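Local structure of pectate lyase 47 (Bacillus sp. TS-47, 1VBL) at residues I243-I257 and L274-R288. The protein cleaves pectate (polygalacturonate) by beta-elimination, as a calcium-binding, thermostable enzyme of the polysaccharide lyase 1 family. Numbering follows the deposited sequence.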
# COMPACT_ATOMS: atom_id res chain seq x y z
N ILE A 243 9.30 -4.81 1.95
CA ILE A 243 8.89 -3.78 0.99
C ILE A 243 10.14 -2.95 0.74
O ILE A 243 10.56 -2.16 1.59
CB ILE A 243 7.78 -2.90 1.60
CG1 ILE A 243 6.56 -3.77 1.92
CG2 ILE A 243 7.42 -1.77 0.65
CD1 ILE A 243 5.47 -3.04 2.66
N SER A 244 10.74 -3.12 -0.44
CA SER A 244 11.98 -2.42 -0.73
C SER A 244 12.10 -1.77 -2.10
O SER A 244 11.57 -2.25 -3.10
CB SER A 244 13.14 -3.39 -0.56
OG SER A 244 12.96 -4.53 -1.38
N TYR A 245 12.84 -0.66 -2.13
CA TYR A 245 13.09 0.07 -3.37
C TYR A 245 11.87 0.37 -4.23
O TYR A 245 11.93 0.28 -5.45
CB TYR A 245 14.13 -0.70 -4.18
CG TYR A 245 15.52 -0.63 -3.59
CD1 TYR A 245 16.33 0.47 -3.82
CD2 TYR A 245 16.01 -1.67 -2.80
CE1 TYR A 245 17.60 0.55 -3.27
CE2 TYR A 245 17.29 -1.60 -2.24
CZ TYR A 245 18.08 -0.48 -2.48
OH TYR A 245 19.34 -0.39 -1.94
N ASN A 246 10.77 0.73 -3.58
CA ASN A 246 9.54 1.08 -4.30
C ASN A 246 9.35 2.58 -4.25
O ASN A 246 9.91 3.27 -3.39
CB ASN A 246 8.31 0.44 -3.63
CG ASN A 246 8.36 -1.06 -3.64
OD1 ASN A 246 8.18 -1.70 -4.69
ND2 ASN A 246 8.60 -1.66 -2.48
N VAL A 247 8.58 3.10 -5.20
CA VAL A 247 8.26 4.51 -5.22
C VAL A 247 6.78 4.60 -4.89
O VAL A 247 5.97 3.86 -5.46
CB VAL A 247 8.49 5.15 -6.61
CG1 VAL A 247 7.88 6.55 -6.64
CG2 VAL A 247 9.99 5.24 -6.92
N PHE A 248 6.43 5.47 -3.95
CA PHE A 248 5.04 5.69 -3.58
C PHE A 248 4.86 7.19 -3.76
O PHE A 248 5.45 7.99 -3.04
CB PHE A 248 4.78 5.32 -2.11
CG PHE A 248 5.02 3.88 -1.80
CD1 PHE A 248 6.26 3.45 -1.34
CD2 PHE A 248 4.01 2.94 -1.99
CE1 PHE A 248 6.50 2.10 -1.06
CE2 PHE A 248 4.23 1.59 -1.71
CZ PHE A 248 5.48 1.17 -1.25
N THR A 249 4.05 7.59 -4.73
CA THR A 249 3.86 9.00 -4.99
C THR A 249 2.43 9.32 -5.41
O THR A 249 1.68 8.44 -5.84
CB THR A 249 4.84 9.47 -6.10
OG1 THR A 249 4.82 10.90 -6.21
CG2 THR A 249 4.45 8.86 -7.45
N ASN A 250 2.07 10.59 -5.26
CA ASN A 250 0.74 11.10 -5.63
C ASN A 250 -0.37 10.15 -5.20
O ASN A 250 -1.08 9.57 -6.03
CB ASN A 250 0.68 11.32 -7.14
CG ASN A 250 1.74 12.29 -7.63
OD1 ASN A 250 2.13 13.22 -6.92
ND2 ASN A 250 2.21 12.09 -8.85
N HIS A 251 -0.52 10.01 -3.89
CA HIS A 251 -1.52 9.13 -3.32
C HIS A 251 -1.78 9.57 -1.88
O HIS A 251 -0.89 10.12 -1.23
CB HIS A 251 -1.00 7.69 -3.33
CG HIS A 251 -2.00 6.67 -2.87
ND1 HIS A 251 -3.03 6.22 -3.68
CD2 HIS A 251 -2.13 6.02 -1.69
CE1 HIS A 251 -3.74 5.32 -3.01
NE2 HIS A 251 -3.22 5.19 -1.81
N ASP A 252 -2.98 9.30 -1.39
CA ASP A 252 -3.35 9.68 -0.04
C ASP A 252 -2.88 8.67 1.03
O ASP A 252 -1.85 8.89 1.68
CB ASP A 252 -4.88 9.86 0.02
CG ASP A 252 -5.37 10.21 1.41
OD1 ASP A 252 -4.53 10.56 2.26
OD2 ASP A 252 -6.60 10.15 1.64
N LYS A 253 -3.63 7.59 1.19
CA LYS A 253 -3.32 6.55 2.19
C LYS A 253 -2.43 5.47 1.57
O LYS A 253 -2.91 4.59 0.87
CB LYS A 253 -4.62 5.93 2.70
CG LYS A 253 -5.59 6.94 3.30
CD LYS A 253 -6.84 6.25 3.82
CE LYS A 253 -7.78 7.22 4.52
NZ LYS A 253 -8.44 8.18 3.59
N VAL A 254 -1.14 5.54 1.87
CA VAL A 254 -0.18 4.61 1.29
C VAL A 254 -0.15 3.18 1.83
O VAL A 254 -0.57 2.24 1.14
CB VAL A 254 1.25 5.19 1.35
CG1 VAL A 254 2.24 4.23 0.71
CG2 VAL A 254 1.29 6.54 0.65
N THR A 255 0.36 3.00 3.04
CA THR A 255 0.49 1.66 3.60
C THR A 255 -0.02 1.44 5.02
O THR A 255 0.53 1.97 5.98
CB THR A 255 1.96 1.20 3.53
OG1 THR A 255 2.34 1.03 2.16
CG2 THR A 255 2.16 -0.13 4.28
N LEU A 256 -1.05 0.62 5.12
CA LEU A 256 -1.64 0.27 6.40
C LEU A 256 -1.06 -1.08 6.80
O LEU A 256 -0.97 -1.99 5.98
CB LEU A 256 -3.16 0.17 6.26
CG LEU A 256 -4.00 -0.14 7.49
CD1 LEU A 256 -3.90 1.00 8.49
CD2 LEU A 256 -5.45 -0.34 7.06
N ILE A 257 -0.64 -1.21 8.06
CA ILE A 257 -0.12 -2.48 8.56
C ILE A 257 -0.93 -2.76 9.83
O ILE A 257 -0.67 -2.19 10.89
CB ILE A 257 1.39 -2.39 8.91
CG1 ILE A 257 2.19 -2.09 7.63
CG2 ILE A 257 1.87 -3.70 9.54
CD1 ILE A 257 3.70 -1.99 7.84
N LEU A 274 10.55 -2.25 5.71
CA LEU A 274 10.40 -1.31 4.61
C LEU A 274 11.70 -0.53 4.51
O LEU A 274 12.07 0.18 5.45
CB LEU A 274 9.25 -0.33 4.87
CG LEU A 274 7.87 -0.92 5.14
CD1 LEU A 274 7.72 -1.18 6.63
CD2 LEU A 274 6.79 0.05 4.66
N HIS A 275 12.40 -0.67 3.40
CA HIS A 275 13.64 0.05 3.24
C HIS A 275 13.89 0.53 1.82
O HIS A 275 13.43 -0.07 0.85
CB HIS A 275 14.82 -0.80 3.76
CG HIS A 275 15.14 -2.01 2.93
ND1 HIS A 275 15.94 -1.95 1.81
CD2 HIS A 275 14.80 -3.31 3.08
CE1 HIS A 275 16.10 -3.16 1.31
NE2 HIS A 275 15.41 -4.01 2.06
N HIS A 276 14.60 1.65 1.74
CA HIS A 276 14.95 2.28 0.47
C HIS A 276 13.77 2.62 -0.42
O HIS A 276 13.88 2.60 -1.65
CB HIS A 276 15.94 1.40 -0.29
CG HIS A 276 17.27 1.27 0.39
ND1 HIS A 276 17.56 0.26 1.28
CD2 HIS A 276 18.37 2.06 0.35
CE1 HIS A 276 18.78 0.43 1.75
NE2 HIS A 276 19.29 1.51 1.21
N ASN A 277 12.64 2.94 0.20
CA ASN A 277 11.46 3.30 -0.57
C ASN A 277 11.48 4.81 -0.71
O ASN A 277 12.00 5.53 0.14
CB ASN A 277 10.19 2.84 0.14
CG ASN A 277 10.09 1.33 0.21
OD1 ASN A 277 9.94 0.65 -0.81
ND2 ASN A 277 10.19 0.79 1.42
N TYR A 278 10.91 5.28 -1.81
CA TYR A 278 10.84 6.70 -2.11
C TYR A 278 9.40 7.17 -1.95
O TYR A 278 8.54 6.83 -2.78
CB TYR A 278 11.32 6.90 -3.56
CG TYR A 278 11.58 8.33 -4.01
CD1 TYR A 278 12.14 8.56 -5.27
CD2 TYR A 278 11.26 9.43 -3.22
CE1 TYR A 278 12.39 9.85 -5.73
CE2 TYR A 278 11.50 10.74 -3.67
CZ TYR A 278 12.07 10.93 -4.94
OH TYR A 278 12.32 12.19 -5.42
N TYR A 279 9.12 7.91 -0.88
CA TYR A 279 7.78 8.44 -0.65
C TYR A 279 7.82 9.89 -1.10
O TYR A 279 8.53 10.71 -0.52
CB TYR A 279 7.40 8.37 0.84
CG TYR A 279 7.34 6.97 1.38
CD1 TYR A 279 8.47 6.34 1.89
CD2 TYR A 279 6.14 6.24 1.37
CE1 TYR A 279 8.43 5.04 2.37
CE2 TYR A 279 6.08 4.93 1.85
CZ TYR A 279 7.24 4.34 2.35
OH TYR A 279 7.20 3.06 2.84
N LYS A 280 7.06 10.20 -2.14
CA LYS A 280 7.05 11.55 -2.69
C LYS A 280 5.64 12.11 -2.87
O LYS A 280 4.83 11.58 -3.63
CB LYS A 280 7.78 11.57 -4.03
CG LYS A 280 7.83 12.94 -4.71
CD LYS A 280 8.69 12.89 -5.96
CE LYS A 280 8.71 14.23 -6.69
NZ LYS A 280 9.21 15.34 -5.84
N ASN A 281 5.38 13.20 -2.16
CA ASN A 281 4.09 13.86 -2.24
C ASN A 281 2.92 12.92 -2.00
O ASN A 281 2.02 12.79 -2.84
CB ASN A 281 3.97 14.57 -3.60
CG ASN A 281 5.03 15.64 -3.78
OD1 ASN A 281 5.45 16.27 -2.81
ND2 ASN A 281 5.47 15.86 -5.01
N VAL A 282 2.95 12.25 -0.85
CA VAL A 282 1.87 11.36 -0.44
C VAL A 282 1.33 11.99 0.85
O VAL A 282 1.95 12.88 1.42
CB VAL A 282 2.34 9.91 -0.22
CG1 VAL A 282 2.62 9.26 -1.57
CG2 VAL A 282 3.60 9.88 0.65
N THR A 283 0.18 11.52 1.32
CA THR A 283 -0.44 12.13 2.49
C THR A 283 -0.26 11.50 3.87
O THR A 283 0.12 12.20 4.81
CB THR A 283 -1.96 12.30 2.24
OG1 THR A 283 -2.16 13.07 1.05
CG2 THR A 283 -2.62 13.00 3.42
N GLN A 284 -0.52 10.21 3.98
CA GLN A 284 -0.44 9.55 5.28
C GLN A 284 -0.16 8.05 5.19
O GLN A 284 -0.19 7.46 4.11
CB GLN A 284 -1.76 9.77 6.01
CG GLN A 284 -2.96 9.28 5.20
CD GLN A 284 -4.29 9.63 5.84
OE1 GLN A 284 -4.55 9.29 6.99
NE2 GLN A 284 -5.16 10.29 5.08
N ARG A 285 0.09 7.44 6.35
CA ARG A 285 0.37 6.00 6.47
C ARG A 285 1.64 5.60 5.74
O ARG A 285 1.59 4.88 4.75
CB ARG A 285 -0.81 5.20 5.92
CG ARG A 285 -2.15 5.49 6.59
CD ARG A 285 -3.24 4.60 6.02
NE ARG A 285 -4.52 4.79 6.69
CZ ARG A 285 -5.62 4.10 6.41
NH1 ARG A 285 -5.60 3.17 5.46
NH2 ARG A 285 -6.75 4.34 7.07
N LEU A 286 2.78 6.05 6.25
CA LEU A 286 4.06 5.76 5.61
C LEU A 286 5.08 5.00 6.46
O LEU A 286 6.25 5.36 6.48
CB LEU A 286 4.70 7.08 5.15
CG LEU A 286 3.75 8.13 4.56
CD1 LEU A 286 4.54 9.38 4.17
CD2 LEU A 286 3.05 7.54 3.34
N PRO A 287 4.66 3.92 7.14
CA PRO A 287 3.32 3.32 7.19
C PRO A 287 2.62 3.63 8.52
O PRO A 287 3.19 4.30 9.38
CB PRO A 287 3.63 1.84 7.08
CG PRO A 287 4.81 1.74 8.03
CD PRO A 287 5.65 2.99 7.72
N ARG A 288 1.40 3.14 8.67
CA ARG A 288 0.63 3.28 9.91
C ARG A 288 0.69 1.85 10.46
O ARG A 288 0.23 0.92 9.80
CB ARG A 288 -0.82 3.66 9.64
CG ARG A 288 -1.62 3.87 10.93
CD ARG A 288 -3.12 3.83 10.65
NE ARG A 288 -3.93 4.27 11.78
CZ ARG A 288 -4.02 3.66 12.96
NH1 ARG A 288 -3.34 2.54 13.19
NH2 ARG A 288 -4.80 4.16 13.91
O HOH W 1 4.38 14.62 -7.39
O HOH W 2 -3.52 2.59 3.32
O HOH W 3 4.90 1.70 1.90
O HOH W 4 -2.18 0.39 11.31
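N277 and N246 form one step of an asparagine ladder, a feature of pectate lyase beta-helices that adds side-chain amide bonds to the backbone ladder between turns. N277 OD1 accepts two bonds, from N246 N at 2.9 Å and from N246 ND2 at 3.1 Å, which reach it from opposite faces of its plane, and the two amides lie nearly coplanar, 7° apart. On its other branch N277 ND2 donates to I243 O (3.0 Å) from above the carbonyl plane. Replacing N277 by alanine is likely to strip N246 N of its side-chain acceptor and I243 O of one of its two donors, interrupting the ladder at this turn. The ladder continues through N246 OD1 to N205 N and through N277 N to N299 OD1.

F248 and Y279 lie side by side in the buried interior, their rings near parallel but slid apart so that they barely overlap, with CD1 of F248 3.5 Å from CE2 of Y279. Both have CG anti to the carbonyl carbon (chi1 -62° and -63°), which points them the same way. Past the corner, the guanidinium of R285 is sandwiched between K253 CD and L256 CD1.

L256 N bonds to D233, a calcium ligand. Strands 239-251 and 272-280 run parallel between strands 200-208 and 293-303, while helix 402-409 packs against Y245, H276 and Y278.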